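UDP-N-acetylglucosamine pyrophosphorylase (Entamoeba histolytica, PDB 3OC9) probably catalyses the formation of UDP-N-acetylglucosamine and diphosphate from UTP and N-acetylglucosamine 1-phosphate. Local coordinates at residues I199-M202 with D203-S207; Y24-G27 with L28-I31; V236-T239 with E240-D243. All coordinates share one frame; numbering follows the deposited sequence. Where two conformers were deposited one is given.

Interaction 1 of 3, residues I199-M202 with D203-S207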
loop_
_atom_site.group_PDB
_atom_site.type_symbol
_atom_site.label_atom_id
_atom_site.label_comp_id
_atom_site.label_asym_id
_atom_site.label_seq_id
_atom_site.Cartn_x
_atom_site.Cartn_y
_atom_site.Cartn_z
ATOM N N ILE A 199 5.737 0.321 -13.673
ATOM C CA ILE A 199 6.484 1.544 -14.094
ATOM C C ILE A 199 6.605 1.594 -15.638
ATOM O O ILE A 199 6.346 2.635 -16.269
ATOM C CB ILE A 199 7.906 1.615 -13.420
ATOM C CG1 ILE A 199 7.795 1.674 -11.886
ATOM C CG2 ILE A 199 8.807 2.756 -14.029
ATOM C CD1 ILE A 199 7.076 2.884 -11.301
ATOM N N GLY A 200 6.955 0.461 -16.249
ATOM C CA GLY A 200 7.047 0.385 -17.720
ATOM C C GLY A 200 5.707 0.585 -18.443
ATOM O O GLY A 200 5.634 1.269 -19.485
ATOM N N TYR A 201 4.646 0.017 -17.875
ATOM C CA TYR A 201 3.270 0.166 -18.422
ATOM C C TYR A 201 2.809 1.648 -18.400
ATOM O O TYR A 201 2.345 2.191 -19.430
ATOM C CB TYR A 201 2.302 -0.770 -17.661
ATOM C CG TYR A 201 0.965 -1.079 -18.350
ATOM C CD1 TYR A 201 0.887 -2.046 -19.356
ATOM C CD2 TYR A 201 -0.225 -0.429 -17.961
ATOM C CE1 TYR A 201 -0.343 -2.366 -19.980
ATOM C CE2 TYR A 201 -1.473 -0.743 -18.591
ATOM C CZ TYR A 201 -1.514 -1.709 -19.596
ATOM O OH TYR A 201 -2.724 -2.020 -20.238
ATOM N N MET A 202 2.949 2.322 -17.253
ATOM C CA MET A 202 2.547 3.727 -17.187
ATOM C C MET A 202 3.419 4.674 -18.053
ATOM O O MET A 202 2.917 5.684 -18.568
ATOM C CB MET A 202 2.268 4.206 -15.736
ATOM C CG MET A 202 3.470 4.469 -14.845
ATOM S SD MET A 202 2.929 5.001 -13.166
ATOM C CE MET A 202 1.949 6.469 -13.497
ATOM N N ASP A 203 4.690 4.320 -18.282
ATOM C CA ASP A 203 5.534 5.187 -19.133
ATOM C C ASP A 203 5.163 5.093 -20.602
ATOM O O ASP A 203 5.017 6.126 -21.268
ATOM C CB ASP A 203 7.037 4.954 -18.928
ATOM C CG ASP A 203 7.906 5.989 -19.677
ATOM O OD1 ASP A 203 7.843 7.206 -19.366
ATOM O OD2 ASP A 203 8.652 5.573 -20.577
ATOM N N LEU A 204 4.956 3.877 -21.096
ATOM C CA LEU A 204 4.654 3.700 -22.522
ATOM C C LEU A 204 3.239 4.197 -22.917
ATOM O O LEU A 204 3.028 4.654 -24.070
ATOM C CB LEU A 204 4.990 2.268 -22.998
ATOM C CG LEU A 204 6.468 1.802 -22.803
ATOM C CD1 LEU A 204 6.714 0.385 -23.327
ATOM C CD2 LEU A 204 7.504 2.767 -23.417
ATOM N N LEU A 205 2.298 4.179 -21.957
ATOM C CA LEU A 205 0.950 4.755 -22.169
ATOM C C LEU A 205 0.818 6.254 -21.771
ATOM O O LEU A 205 -0.248 6.859 -21.965
ATOM C CB LEU A 205 -0.137 3.904 -21.474
ATOM C CG LEU A 205 -0.387 2.467 -21.978
ATOM C CD1 LEU A 205 -1.499 1.818 -21.150
ATOM C CD2 LEU A 205 -0.758 2.419 -23.465
ATOM N N GLN A 206 1.896 6.815 -21.214
ATOM C CA GLN A 206 1.966 8.216 -20.747
ATOM C C GLN A 206 0.839 8.617 -19.754
ATOM O O GLN A 206 0.212 9.677 -19.889
ATOM C CB GLN A 206 2.089 9.175 -21.942
ATOM C CG GLN A 206 3.451 9.026 -22.684
ATOM C CD GLN A 206 4.610 9.693 -21.947
ATOM O OE1 GLN A 206 4.703 10.929 -21.906
ATOM N NE2 GLN A 206 5.488 8.886 -21.349
ATOM N N SER A 207 0.604 7.758 -18.755
ATOM C CA SER A 207 -0.479 7.957 -17.755
ATOM C C SER A 207 -0.109 9.013 -16.703
ATOM O O SER A 207 1.069 9.093 -16.320
ATOM C CB SER A 207 -0.741 6.637 -16.991
ATOM O OG SER A 207 -1.082 5.560 -17.864
#
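Leu205 CD1 lies over one face of the Tyr201 ring, 4.1 Å from the ring centroid and 29° off the normal, a CH-pi contact whose closest pair is Tyr201 CE2 with Leu205 CD1 at 3.6 Å. The two residues stand one helical turn apart. Tyr201 has CG anti to its own N (chi1 -162°), and the extended leucine chain is long enough for its outer methyl to come up over the ring. The far end of the tyrosine reaches inward: OH is hydrogen-bonded to Ile17 O, and His23 meets the ring edge-to-face. A phenol suits this place, giving an apolar face to the leucine and a polar tip to the carbonyl of Ile17.

Behind this pair runs the last turn of helix 196-204, with Asp203 N, Leu204 N and Leu205 N bonded to the carbonyls of Ile199, Gly200 and Tyr201. Gly200 adds no side-chain bulk on the turn below Leu204. The chain leaves the helix at Gln206, whose phi is positive. Ser207 N reaches back to Met202 O at 3.1 Å, while Met202 CB meets Ser207 CB at 4.1 Å.

Gln206 also folds its amide back over the helix end. Its NE2 donates to Asp203 O at 2.8 Å, nearly straight (171°) and on a carbonyl lone pair; Gln206 N bonds to the same oxygen, so a carbonyl near the helix end is gripped twice. Asp203 turns its carboxylate away, OD1 to Tyr180 OH and OD2 into a salt bridge with Arg26 NE. Ser207 OG pairs with Ser323 OG as the chain heads into strand 209-215. The bonds from Ser207 N to Met202 O and Gln206 N to Asp203 O, with the positive phi of Gln206, make a Schellman motif, closing a helix before a strand of the central mixed sheet.

Interaction 2 of 3, residues Y24-G27 with L28-I31; sequences YYRG and LELI. With SO4 (sulfate ion), chain B.
Arg26 and Leu30 form an unusual pair, a cationic plane covered by a methyl on one face and approached by an anion at its edge. They stand one turn apart on helix 21-32 of the GT-A type nucleotidyltransferase fold, which packs against both helix 196-204 and helix 68-87; each residue from Leu28 to Ile31 gives its N-H to the carbonyl four places earlier. Leu30 CD2 sits 3.9 Å above the guanidinium plane, offset toward its rim. The sulfate, probably taken up from the crystallisation liquor, comes in near that plane: Arg26 NH1 bonds to O4 at 2.9 Å, whereas the bonds from NH1 and NH2 to O1 are long and weak. Arginine suits such a site, since its flat head can rest on an apolar methyl while its N-H groups point outward in the plane. Its NE is held separately by Asp203, which probably limits rotation of the head. Leu30 packs toward helix 196-204, on Ile199 and Asp203.

Another side of the helix is aromatic and aliphatic. Leu28 CD1 meets two tyrosines, approaching Tyr24 CE2 at 3.8 Å and Tyr25 CD1 at 4.1 Å, obliquely to both rings. Tyr24 CD2 in turn lies 3.8 Å above the Tyr25 ring, over its centre, and Tyr25 CE1 sits at the edge of the Tyr24 ring. The different first torsions of the tyrosines, 175° for Tyr24 and -67° for Tyr25, let the two rings meet. Tyr86 of helix 68-87 meets both Tyr25 and Leu28, so the cluster faces a second helix. Gly27 leaves only a hydrogen where the chain comes close to Ile199 of helix 196-204. Gly27 O, which accepts the helix bond from Ile31 N, is also met by Ile31 CG1 at 3.4 Å.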
loop_
_atom_site.group_PDB
_atom_site.type_symbol
_atom_site.label_atom_id
_atom_site.label_comp_id
_atom_site.label_asym_id
_atom_site.label_seq_id
_atom_site.Cartn_x
_atom_site.Cartn_y
_atom_site.Cartn_z
ATOM N N TYR A 24 8.381 -4.743 -18.508
ATOM C CA TYR A 24 9.264 -5.097 -17.368
ATOM C C TYR A 24 10.673 -4.484 -17.518
ATOM O O TYR A 24 11.192 -3.851 -16.589
ATOM C CB TYR A 24 9.334 -6.630 -17.220
ATOM C CG TYR A 24 10.300 -7.171 -16.170
ATOM C CD1 TYR A 24 9.907 -7.312 -14.839
ATOM C CD2 TYR A 24 11.582 -7.579 -16.524
ATOM C CE1 TYR A 24 10.785 -7.824 -13.863
ATOM C CE2 TYR A 24 12.471 -8.087 -15.555
ATOM C CZ TYR A 24 12.065 -8.200 -14.231
ATOM O OH TYR A 24 12.938 -8.712 -13.281
ATOM N N TYR A 25 11.303 -4.676 -18.681
ATOM C CA TYR A 25 12.655 -4.122 -18.904
ATOM C C TYR A 25 12.728 -2.589 -18.989
ATOM O O TYR A 25 13.728 -1.998 -18.564
ATOM C CB TYR A 25 13.381 -4.809 -20.085
ATOM C CG TYR A 25 13.705 -6.259 -19.785
ATOM C CD1 TYR A 25 14.607 -6.597 -18.774
ATOM C CD2 TYR A 25 13.083 -7.296 -20.484
ATOM C CE1 TYR A 25 14.890 -7.923 -18.474
ATOM C CE2 TYR A 25 13.361 -8.634 -20.192
ATOM C CZ TYR A 25 14.260 -8.937 -19.177
ATOM O OH TYR A 25 14.564 -10.251 -18.872
ATOM N N ARG A 26 11.679 -1.941 -19.502
ATOM C CA ARG A 26 11.615 -0.465 -19.462
ATOM C C ARG A 26 11.531 0.048 -18.004
ATOM O O ARG A 26 12.089 1.111 -17.660
ATOM C CB ARG A 26 10.446 0.062 -20.310
ATOM C CG ARG A 26 10.229 1.600 -20.305
ATOM C CD ARG A 26 11.393 2.377 -20.920
ATOM N NE ARG A 26 11.105 3.814 -20.957
ATOM C CZ ARG A 26 12.017 4.766 -21.132
ATOM N NH1 ARG A 26 13.299 4.448 -21.291
ATOM N NH2 ARG A 26 11.644 6.045 -21.140
ATOM N N GLY A 27 10.831 -0.715 -17.157
ATOM C CA GLY A 27 10.766 -0.413 -15.715
ATOM C C GLY A 27 12.146 -0.479 -15.049
ATOM O O GLY A 27 12.520 0.435 -14.307
ATOM N N LEU A 28 12.898 -1.552 -15.307
ATOM C CA LEU A 28 14.274 -1.670 -14.784
ATOM C C LEU A 28 15.186 -0.521 -15.274
ATOM O O LEU A 28 16.009 -0.011 -14.502
ATOM C CB LEU A 28 14.904 -3.054 -15.113
ATOM C CG LEU A 28 14.369 -4.321 -14.408
ATOM C CD1 LEU A 28 15.190 -5.570 -14.801
ATOM C CD2 LEU A 28 14.323 -4.192 -12.869
ATOM N N GLU A 29 15.034 -0.119 -16.540
ATOM C CA GLU A 29 15.784 1.028 -17.092
ATOM C C GLU A 29 15.493 2.338 -16.340
ATOM O O GLU A 29 16.421 3.073 -15.954
ATOM C CB GLU A 29 15.506 1.196 -18.598
ATOM C CG GLU A 29 16.193 2.421 -19.250
ATOM C CD GLU A 29 17.704 2.272 -19.377
ATOM O OE1 GLU A 29 18.197 1.128 -19.422
ATOM O OE2 GLU A 29 18.401 3.309 -19.443
ATOM N N LEU A 30 14.211 2.637 -16.127
ATOM C CA LEU A 30 13.813 3.841 -15.385
ATOM C C LEU A 30 14.293 3.844 -13.916
ATOM O O LEU A 30 14.747 4.894 -13.414
ATOM C CB LEU A 30 12.288 4.083 -15.517
ATOM C CG LEU A 30 11.836 4.484 -16.939
ATOM C CD1 LEU A 30 10.317 4.350 -17.159
ATOM C CD2 LEU A 30 12.303 5.899 -17.309
ATOM N N ILE A 31 14.206 2.692 -13.236
ATOM C CA ILE A 31 14.737 2.551 -11.867
ATOM C C ILE A 31 16.264 2.825 -11.866
ATOM O O ILE A 31 16.756 3.587 -11.031
ATOM C CB ILE A 31 14.444 1.140 -11.252
ATOM C CG1 ILE A 31 12.939 0.948 -10.957
ATOM C CG2 ILE A 31 15.289 0.892 -9.971
ATOM C CD1 ILE A 31 12.529 -0.530 -10.770
HETATM S S SO4 B . 15.126 7.408 -22.171
HETATM O O1 SO4 B . 14.809 7.433 -20.741
HETATM O O2 SO4 B . 13.999 7.950 -22.931
HETATM O O3 SO4 B . 16.316 8.215 -22.421
HETATM O O4 SO4 B . 15.383 6.032 -22.591
#

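Interaction 3 of 3, residues V236-T239 with E240-D243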
loop_
_atom_site.group_PDB
_atom_site.type_symbol
_atom_site.label_atom_id
_atom_site.label_comp_id
_atom_site.label_asym_id
_atom_site.label_seq_id
_atom_site.Cartn_x
_atom_site.Cartn_y
_atom_site.Cartn_z
ATOM N N VAL A 236 -16.592 4.714 -5.888
ATOM C CA VAL A 236 -17.794 4.607 -5.027
ATOM C C VAL A 236 -17.504 3.605 -3.888
ATOM O O VAL A 236 -17.224 2.438 -4.148
ATOM C CB VAL A 236 -19.060 4.206 -5.854
ATOM C CG1 VAL A 236 -20.283 3.914 -4.942
ATOM C CG2 VAL A 236 -19.420 5.305 -6.877
ATOM N N GLU A 237 -17.549 4.069 -2.634
ATOM C CA GLU A 237 -17.274 3.200 -1.461
ATOM C C GLU A 237 -18.376 2.153 -1.253
ATOM O O GLU A 237 -19.529 2.357 -1.679
ATOM C CB GLU A 237 -17.091 4.025 -0.177
ATOM C CG GLU A 237 -15.960 5.070 -0.233
ATOM C CD GLU A 237 -15.753 5.781 1.104
ATOM O OE1 GLU A 237 -16.210 6.939 1.249
ATOM O OE2 GLU A 237 -15.152 5.179 2.014
ATOM N N TYR A 238 -18.032 1.045 -0.587
ATOM C CA TYR A 238 -18.942 -0.096 -0.461
ATOM C C TYR A 238 -20.273 0.309 0.170
ATOM O O TYR A 238 -21.343 -0.173 -0.238
ATOM C CB TYR A 238 -18.285 -1.227 0.356
ATOM C CG TYR A 238 -19.233 -2.360 0.667
ATOM C CD1 TYR A 238 -19.498 -3.348 -0.278
ATOM C CD2 TYR A 238 -19.886 -2.431 1.900
ATOM C CE1 TYR A 238 -20.388 -4.389 -0.004
ATOM C CE2 TYR A 238 -20.773 -3.458 2.184
ATOM C CZ TYR A 238 -21.015 -4.439 1.233
ATOM O OH TYR A 238 -21.893 -5.463 1.515
ATOM N N THR A 239 -20.196 1.199 1.165
ATOM C CA THR A 239 -21.402 1.667 1.879
ATOM C C THR A 239 -22.421 2.432 1.000
ATOM O O THR A 239 -23.568 2.623 1.414
ATOM C CB THR A 239 -21.056 2.474 3.184
ATOM O OG1 THR A 239 -20.089 3.495 2.904
ATOM C CG2 THR A 239 -20.501 1.564 4.268
ATOM N N GLU A 240 -22.010 2.847 -0.207
ATOM C CA GLU A 240 -22.851 3.641 -1.120
ATOM C C GLU A 240 -23.310 2.923 -2.391
ATOM O O GLU A 240 -23.890 3.549 -3.289
ATOM C CB GLU A 240 -22.136 4.940 -1.521
ATOM C CG GLU A 240 -22.233 6.059 -0.493
ATOM C CD GLU A 240 -21.314 5.841 0.694
ATOM O OE1 GLU A 240 -21.820 5.711 1.840
ATOM O OE2 GLU A 240 -20.082 5.787 0.479
ATOM N N LEU A 241 -23.057 1.620 -2.479
ATOM C CA LEU A 241 -23.451 0.851 -3.662
ATOM C C LEU A 241 -24.973 0.746 -3.792
ATOM O O LEU A 241 -25.687 0.823 -2.790
ATOM C CB LEU A 241 -22.845 -0.548 -3.618
ATOM C CG LEU A 241 -21.324 -0.640 -3.778
ATOM C CD1 LEU A 241 -20.884 -2.072 -3.520
ATOM C CD2 LEU A 241 -20.899 -0.166 -5.170
ATOM N N THR A 242 -25.445 0.571 -5.028
ATOM C CA THR A 242 -26.881 0.523 -5.356
ATOM C C THR A 242 -27.205 -0.717 -6.195
ATOM O O THR A 242 -26.303 -1.385 -6.690
ATOM C CB THR A 242 -27.309 1.772 -6.162
ATOM O OG1 THR A 242 -26.574 1.830 -7.397
ATOM C CG2 THR A 242 -27.057 3.061 -5.366
ATOM N N ASP A 243 -28.495 -1.008 -6.385
ATOM C CA ASP A 243 -28.900 -2.101 -7.279
ATOM C C ASP A 243 -28.312 -1.961 -8.700
ATOM O O ASP A 243 -27.862 -2.950 -9.292
ATOM C CB ASP A 243 -30.432 -2.229 -7.332
ATOM C CG ASP A 243 -31.006 -3.063 -6.184
ATOM O OD1 ASP A 243 -30.253 -3.531 -5.297
ATOM O OD2 ASP A 243 -32.242 -3.261 -6.174
HETATM O O HOH W 1 -18.929 6.596 -1.942
#
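After strand 232-236 the backbone makes a single turn of 3-10 type, in which Glu240 N donates to Glu237 O at 2.9 Å from well above the carbonyl plane (46° out of it), followed by a weak bond from Leu241 N to Tyr238 O. Residues three apart are thereby brought onto the same side. Leu241 CD1 touches Tyr238 CD1 at 3.7 Å, the two side chains crossing at about a right angle. The other leucine methyl, CD2, lies 4.1 Å from Val236 CG1. Branched aliphatic residues suit this position because the leucine can reach both neighbours at once, and Leu241 and Val236 also rest on strand 225-229, at Val225 and Val227 respectively.

Polar chemistry gathers on Glu240. Its chain bends at CG (chi2 76°), folding the carboxylate back alongside Thr239 instead of letting it extend into solvent. OE1 comes 3.0 Å from Thr239 OG1, a probable hydrogen bond, although OE2 is also near the hydroxyl. A water links the other end of the turn: it accepts from Glu237 N at 3.0 Å and donates to Glu240 OE2 at 2.8 Å, spanning backbone and side chain. The side chains of Glu237 and Glu240 run side by side, their carboxylate planes 67° apart, and Glu237 OE1 is 4.1 Å from Glu240 OE2.

Two like charges this close would be expected to disfavour each other, and the threonine hydroxyl and the bridging water probably offset part of that cost. The turn is thus tied down by backbone bonds and an apolar underside, with its acidic groups at the protein surface.

How the interactions relate
Interactions 1 and 2 are neighbours in space though far apart in sequence: their centres are 11 Å apart, and one charged pair and one apolar patch join helices 21-32 and 196-204. Interaction 2 is the more buried and lies within an unbroken helix, whereas interaction 1 takes in a helix end and is partly buried. Interaction 3 stands apart, its centre 30 Å from that of interaction 1 and 38 Å from that of interaction 2, in a surface loop beyond a strand. All three contacts set a tyrosine against a leucine; interaction 3 adds a water bridge and two neighbouring acids at the surface.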